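Side-chain contacts in phosphoglycerate dehydrogenase (PDB 3EVT), which probably catalyses the NAD-dependent oxidation of 3-phosphoglycerate to 3-phosphohydroxypyruvate, the first step of the phosphorylated route to serine: residues Q16-T21 and T287-F292; L62-V67 and A293-Q298. One frame throughout, in Å; residues are numbered along the deposited sequence.

Contact 1: Q16-T21 and T287-F292; sequences QQLQTT and TVFPIF
Leu18 and Phe289 reach for each other from opposite directions and meet at the far end of the phenyl ring. CG of Leu18 lies in the ring plane, at its edge, 3.8 Å from CZ of Phe289, while CD1 of Leu18 stands 3.9 Å from CE1 of the same ring. Phe289 gets there because its CG is anti to the backbone N (chi1 -178°), which projects the ring across the gap between the helices. The ring spans much of that distance, for the axes of 16-21 and 287-292 approach to 12.7 Å and run nearly parallel, 15° apart. Helix 12-21 connects strands 3-6 and 26-29, which are parallel neighbours, in a beta-alpha-beta crossover of the five-stranded sheet, and helix 284-302 packs beside it as the C-terminal part of the chain returns to this flavodoxin-like domain. Leu18 also touches Phe27 of strand 26-29, so the leucine is wedged between sheet and helix. Its CD1, anti to CA, carries on to a second aromatic edge, 4.2 Å from CE2 of Phe292, whose ring also stacks with Tyr45. From exposed Gln17, OE1 comes to the edge of the Phe289 ring, near its plane and 3.8 Å from CE2 of Phe289, with amide and ring planes turned 72° apart. No hydrogen bond joins 16-21 to 287-292. Within helix 12-21, the carbonyl O of Gln17 accepts from Thr21 twice, with OG1 of Thr21 at 2.6 Å from it and the backbone N arriving from the other face of the carbonyl plane.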
loop_
_atom_site.group_PDB
_atom_site.type_symbol
_atom_site.label_atom_id
_atom_site.label_comp_id
_atom_site.label_asym_id
_atom_site.label_seq_id
_atom_site.Cartn_x
_atom_site.Cartn_y
_atom_site.Cartn_z
ATOM N N GLN A 16 17.891 -20.158 -10.703
ATOM C CA GLN A 16 18.978 -19.994 -9.737
ATOM C C GLN A 16 18.519 -19.537 -8.353
ATOM O O GLN A 16 18.868 -20.146 -7.344
ATOM C CB GLN A 16 20.045 -19.027 -10.264
ATOM C CG GLN A 16 21.186 -19.706 -11.020
ATOM C CD GLN A 16 21.867 -20.819 -10.209
ATOM O OE1 GLN A 16 22.744 -21.519 -10.724
ATOM N NE2 GLN A 16 21.467 -20.987 -8.951
ATOM N N GLN A 17 17.760 -18.446 -8.311
ATOM C CA GLN A 17 17.157 -17.965 -7.069
ATOM C C GLN A 17 16.574 -19.120 -6.287
ATOM O O GLN A 17 16.834 -19.235 -5.103
ATOM C CB GLN A 17 15.984 -17.010 -7.337
ATOM C CG GLN A 17 16.335 -15.545 -7.500
ATOM C CD GLN A 17 15.291 -14.781 -8.364
ATOM O OE1 GLN A 17 14.082 -14.799 -8.083
ATOM N NE2 GLN A 17 15.772 -14.107 -9.412
ATOM N N LEU A 18 15.756 -19.934 -6.958
ATOM C CA LEU A 18 15.027 -21.028 -6.331
ATOM C C LEU A 18 15.983 -22.069 -5.766
ATOM O O LEU A 18 15.846 -22.512 -4.640
ATOM C CB LEU A 18 14.109 -21.718 -7.340
ATOM C CG LEU A 18 12.767 -21.074 -7.664
ATOM C CD1 LEU A 18 12.018 -21.925 -8.640
ATOM C CD2 LEU A 18 11.968 -20.921 -6.396
ATOM N N GLN A 19 16.947 -22.461 -6.581
ATOM C CA GLN A 19 17.830 -23.537 -6.200
ATOM C C GLN A 19 18.735 -23.152 -5.047
ATOM O O GLN A 19 19.015 -24.013 -4.211
ATOM C CB GLN A 19 18.642 -24.024 -7.382
ATOM C CG GLN A 19 17.777 -24.534 -8.532
ATOM C CD GLN A 19 18.627 -25.024 -9.716
ATOM O OE1 GLN A 19 18.381 -26.093 -10.290
ATOM N NE2 GLN A 19 19.645 -24.239 -10.070
ATOM N N THR A 20 19.148 -21.876 -4.971
ATOM C CA THR A 20 19.927 -21.398 -3.803
ATOM C C THR A 20 19.110 -20.981 -2.587
ATOM O O THR A 20 19.592 -21.069 -1.477
ATOM C CB THR A 20 20.875 -20.196 -4.127
ATOM O OG1 THR A 20 20.136 -18.973 -4.022
ATOM C CG2 THR A 20 21.411 -20.323 -5.507
ATOM N N THR A 21 17.900 -20.493 -2.773
ATOM C CA THR A 21 17.082 -20.175 -1.645
ATOM C C THR A 21 16.577 -21.454 -1.012
ATOM O O THR A 21 16.221 -21.468 0.166
ATOM C CB THR A 21 15.871 -19.391 -2.097
ATOM O OG1 THR A 21 16.297 -18.203 -2.756
ATOM C CG2 THR A 21 15.044 -18.993 -0.951
ATOM N N THR A 287 5.956 -11.775 -14.759
ATOM C CA THR A 287 4.876 -11.352 -13.872
ATOM C C THR A 287 4.324 -12.575 -13.194
ATOM O O THR A 287 3.853 -12.541 -12.057
ATOM C CB THR A 287 3.704 -10.666 -14.651
ATOM O OG1 THR A 287 3.279 -11.485 -15.751
ATOM C CG2 THR A 287 4.098 -9.280 -15.138
ATOM N N VAL A 288 4.374 -13.666 -13.928
ATOM C CA VAL A 288 3.851 -14.892 -13.428
ATOM C C VAL A 288 4.802 -15.549 -12.375
ATOM O O VAL A 288 4.342 -16.127 -11.396
ATOM C CB VAL A 288 3.631 -15.824 -14.591
ATOM C CG1 VAL A 288 3.393 -17.222 -14.081
ATOM C CG2 VAL A 288 2.449 -15.296 -15.433
ATOM N N PHE A 289 6.110 -15.437 -12.572
ATOM C CA PHE A 289 7.056 -16.109 -11.673
ATOM C C PHE A 289 6.997 -15.637 -10.213
ATOM O O PHE A 289 6.972 -16.478 -9.315
ATOM C CB PHE A 289 8.501 -16.047 -12.178
ATOM C CG PHE A 289 9.475 -16.780 -11.269
ATOM C CD1 PHE A 289 9.507 -18.181 -11.246
ATOM C CD2 PHE A 289 10.313 -16.078 -10.408
ATOM C CE1 PHE A 289 10.394 -18.895 -10.387
ATOM C CE2 PHE A 289 11.212 -16.781 -9.520
ATOM C CZ PHE A 289 11.242 -18.186 -9.509
ATOM N N PRO A 290 6.952 -14.300 -9.963
ATOM C CA PRO A 290 6.817 -13.828 -8.564
ATOM C C PRO A 290 5.569 -14.378 -7.858
ATOM O O PRO A 290 5.591 -14.545 -6.622
ATOM C CB PRO A 290 6.676 -12.317 -8.717
ATOM C CG PRO A 290 7.373 -11.982 -10.001
ATOM C CD PRO A 290 7.106 -13.175 -10.912
ATOM N N ILE A 291 4.494 -14.635 -8.625
ATOM C CA ILE A 291 3.299 -15.267 -8.054
ATOM C C ILE A 291 3.620 -16.662 -7.477
ATOM O O ILE A 291 3.360 -16.914 -6.311
ATOM C CB ILE A 291 2.063 -15.293 -9.010
ATOM C CG1 ILE A 291 1.580 -13.864 -9.280
ATOM C CG2 ILE A 291 0.887 -16.081 -8.369
ATOM C CD1 ILE A 291 0.539 -13.747 -10.457
ATOM N N PHE A 292 4.199 -17.531 -8.285
ATOM C CA PHE A 292 4.734 -18.823 -7.830
ATOM C C PHE A 292 5.772 -18.707 -6.683
ATOM O O PHE A 292 5.626 -19.360 -5.673
ATOM C CB PHE A 292 5.405 -19.585 -8.983
ATOM C CG PHE A 292 5.971 -20.894 -8.540
ATOM C CD1 PHE A 292 5.111 -21.881 -8.030
ATOM C CD2 PHE A 292 7.336 -21.121 -8.563
ATOM C CE1 PHE A 292 5.621 -23.075 -7.573
ATOM C CE2 PHE A 292 7.862 -22.301 -8.094
ATOM C CZ PHE A 292 7.021 -23.276 -7.606
#

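Contact 2: L62-V67 and A293-Q298; sequences LKFVQV and AANFAQ
Asn295 reaches from helix 284-302 to both Phe64 and Gln66, two residues of strand 64-66 whose side chains point toward the helix. Its CB rests 3.5 Å from CZ of Phe64, with the asparagine amide almost perpendicular to the ring, and lies 3.8 Å from OE1 of Gln66. With CG anti to the carbonyl carbon (chi1 -80°), the amide is directed at the strand, where the two branches part. ND2 of Asn295 donates to OE1 of Gln66 at 3.0 Å in a nearly straight bond (170°) that falls on an oxygen lone pair. The two amides are practically coplanar. OD1 of Asn295 instead accepts from the backbone N atoms of Val306 and Arg307, tying the helix to the loop that follows it. The Gln66 chain, bent at chi2, leaves NE2 to donate to O of Val67 at 3.2 Å and to O of Asn89, so both ends of this buried amide are engaged. A leucine in place of Gln66 would probably leave ND2 of Asn295 without its acceptor and the carbonyls of Val67 and Asn89 without this donor. Alongside, CE2 of Phe64 comes 4.0 Å from the backbone N of Phe296. The helix runs antiparallel to the strand, as in a three-layer alpha/beta domain, where helices cover a parallel sheet; here it is the flavodoxin-like domain, 2-1-3-4-5 in strand order, to which helix 284-302 returns in D-2-hydroxyacid dehydrogenases.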
loop_
_atom_site.group_PDB
_atom_site.type_symbol
_atom_site.label_atom_id
_atom_site.label_comp_id
_atom_site.label_asym_id
_atom_site.label_seq_id
_atom_site.Cartn_x
_atom_site.Cartn_y
_atom_site.Cartn_z
ATOM N N LEU A 62 1.470 -35.170 -4.022
ATOM C CA LEU A 62 1.298 -33.836 -4.598
ATOM C C LEU A 62 0.508 -32.993 -3.629
ATOM O O LEU A 62 -0.521 -33.433 -3.086
ATOM C CB LEU A 62 0.614 -33.877 -5.966
ATOM C CG LEU A 62 0.446 -32.555 -6.708
ATOM C CD1 LEU A 62 1.797 -32.014 -7.170
ATOM C CD2 LEU A 62 -0.527 -32.695 -7.924
ATOM N N LYS A 63 0.987 -31.768 -3.405
ATOM C CA LYS A 63 0.373 -30.918 -2.419
ATOM C C LYS A 63 -0.057 -29.540 -2.966
ATOM O O LYS A 63 -1.006 -28.949 -2.494
ATOM C CB LYS A 63 1.339 -30.781 -1.240
ATOM C CG LYS A 63 1.631 -32.084 -0.491
ATOM C CD LYS A 63 2.429 -31.808 0.786
ATOM C CE LYS A 63 3.485 -32.887 1.051
ATOM N NZ LYS A 63 2.981 -34.245 0.725
ATOM N N PHE A 64 0.642 -29.020 -3.968
ATOM C CA PHE A 64 0.365 -27.669 -4.458
ATOM C C PHE A 64 0.585 -27.612 -5.969
ATOM O O PHE A 64 1.667 -27.899 -6.425
ATOM C CB PHE A 64 1.243 -26.639 -3.673
ATOM C CG PHE A 64 1.388 -25.241 -4.335
ATOM C CD1 PHE A 64 0.293 -24.574 -4.895
ATOM C CD2 PHE A 64 2.624 -24.583 -4.300
ATOM C CE1 PHE A 64 0.435 -23.281 -5.474
ATOM C CE2 PHE A 64 2.800 -23.293 -4.840
ATOM C CZ PHE A 64 1.706 -22.646 -5.464
ATOM N N VAL A 65 -0.454 -27.254 -6.747
ATOM C CA VAL A 65 -0.268 -26.931 -8.193
ATOM C C VAL A 65 -0.426 -25.424 -8.468
ATOM O O VAL A 65 -1.429 -24.820 -8.116
ATOM C CB VAL A 65 -1.249 -27.719 -9.092
ATOM C CG1 VAL A 65 -1.101 -27.297 -10.560
ATOM C CG2 VAL A 65 -0.995 -29.207 -8.968
ATOM N N GLN A 66 0.573 -24.808 -9.071
ATOM C CA GLN A 66 0.439 -23.430 -9.507
ATOM C C GLN A 66 0.240 -23.417 -11.019
ATOM O O GLN A 66 1.189 -23.698 -11.746
ATOM C CB GLN A 66 1.719 -22.617 -9.190
ATOM C CG GLN A 66 1.701 -21.214 -9.785
ATOM C CD GLN A 66 0.876 -20.211 -8.980
ATOM O OE1 GLN A 66 1.105 -20.039 -7.756
ATOM N NE2 GLN A 66 -0.100 -19.528 -9.653
ATOM N N VAL A 67 -0.946 -23.041 -11.503
ATOM C CA VAL A 67 -1.133 -22.876 -12.958
ATOM C C VAL A 67 -0.746 -21.461 -13.403
ATOM O O VAL A 67 -0.821 -20.518 -12.604
ATOM C CB VAL A 67 -2.548 -23.338 -13.422
ATOM C CG1 VAL A 67 -2.657 -24.809 -13.162
ATOM C CG2 VAL A 67 -3.669 -22.660 -12.616
ATOM N N ALA A 293 6.787 -17.874 -6.850
ATOM C CA ALA A 293 7.805 -17.657 -5.817
ATOM C C ALA A 293 7.187 -17.302 -4.449
ATOM O O ALA A 293 7.572 -17.872 -3.398
ATOM C CB ALA A 293 8.827 -16.548 -6.274
ATOM N N ALA A 294 6.192 -16.419 -4.459
ATOM C CA ALA A 294 5.480 -16.053 -3.195
ATOM C C ALA A 294 4.619 -17.171 -2.649
ATOM O O ALA A 294 4.691 -17.469 -1.451
ATOM C CB ALA A 294 4.639 -14.781 -3.384
ATOM N N ASN A 295 3.813 -17.814 -3.493
ATOM C CA ASN A 295 3.017 -18.956 -3.036
ATOM C C ASN A 295 3.869 -20.148 -2.553
ATOM O O ASN A 295 3.503 -20.835 -1.583
ATOM C CB ASN A 295 2.045 -19.423 -4.100
ATOM C CG ASN A 295 0.771 -18.562 -4.161
ATOM O OD1 ASN A 295 0.326 -18.032 -3.141
ATOM N ND2 ASN A 295 0.174 -18.459 -5.339
ATOM N N PHE A 296 4.995 -20.384 -3.214
ATOM C CA PHE A 296 5.902 -21.434 -2.796
ATOM C C PHE A 296 6.617 -21.102 -1.461
ATOM O O PHE A 296 6.757 -21.970 -0.622
ATOM C CB PHE A 296 6.901 -21.742 -3.921
ATOM C CG PHE A 296 7.912 -22.851 -3.601
ATOM C CD1 PHE A 296 7.544 -24.180 -3.598
ATOM C CD2 PHE A 296 9.247 -22.535 -3.384
ATOM C CE1 PHE A 296 8.483 -25.201 -3.318
ATOM C CE2 PHE A 296 10.184 -23.528 -3.101
ATOM C CZ PHE A 296 9.811 -24.867 -3.078
ATOM N N ALA A 297 7.054 -19.865 -1.251
ATOM C CA ALA A 297 7.688 -19.507 0.014
ATOM C C ALA A 297 6.773 -19.753 1.218
ATOM O O ALA A 297 7.208 -20.253 2.261
ATOM C CB ALA A 297 8.233 -18.044 -0.017
ATOM N N GLN A 298 5.488 -19.468 1.026
ATOM C CA GLN A 298 4.486 -19.562 2.054
ATOM C C GLN A 298 4.108 -21.023 2.233
ATOM O O GLN A 298 4.009 -21.504 3.363
ATOM C CB GLN A 298 3.287 -18.733 1.639
ATOM C CG GLN A 298 2.152 -18.661 2.618
ATOM C CD GLN A 298 2.589 -18.237 3.999
ATOM O OE1 GLN A 298 3.584 -17.523 4.188
ATOM N NE2 GLN A 298 1.862 -18.713 4.992
#

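In the fold
Successive turns of helix 284-302 serve the two contacts, whose centres are 11 Å apart: contact 1 packs it against helix 12-21, contact 2 against strand 64-66. They join directly through Phe292, whose CE1 lies 3.9 Å from CE2 of Phe64 and whose CD1 lies 3.7 Å from CB of Gln66. Neighbouring Ile291 adds its CG2, 3.8 Å from NE2 of Gln66. One apolar layer thus runs from Leu18 through Phe292 to the sheet. The centres of contacts 1 and 2 lie about 20 and 21 Å from the centre of the chain, in the domain distinct from the one with the seven-stranded NAD-binding sheet; in this family the active site lies in the cleft between the two.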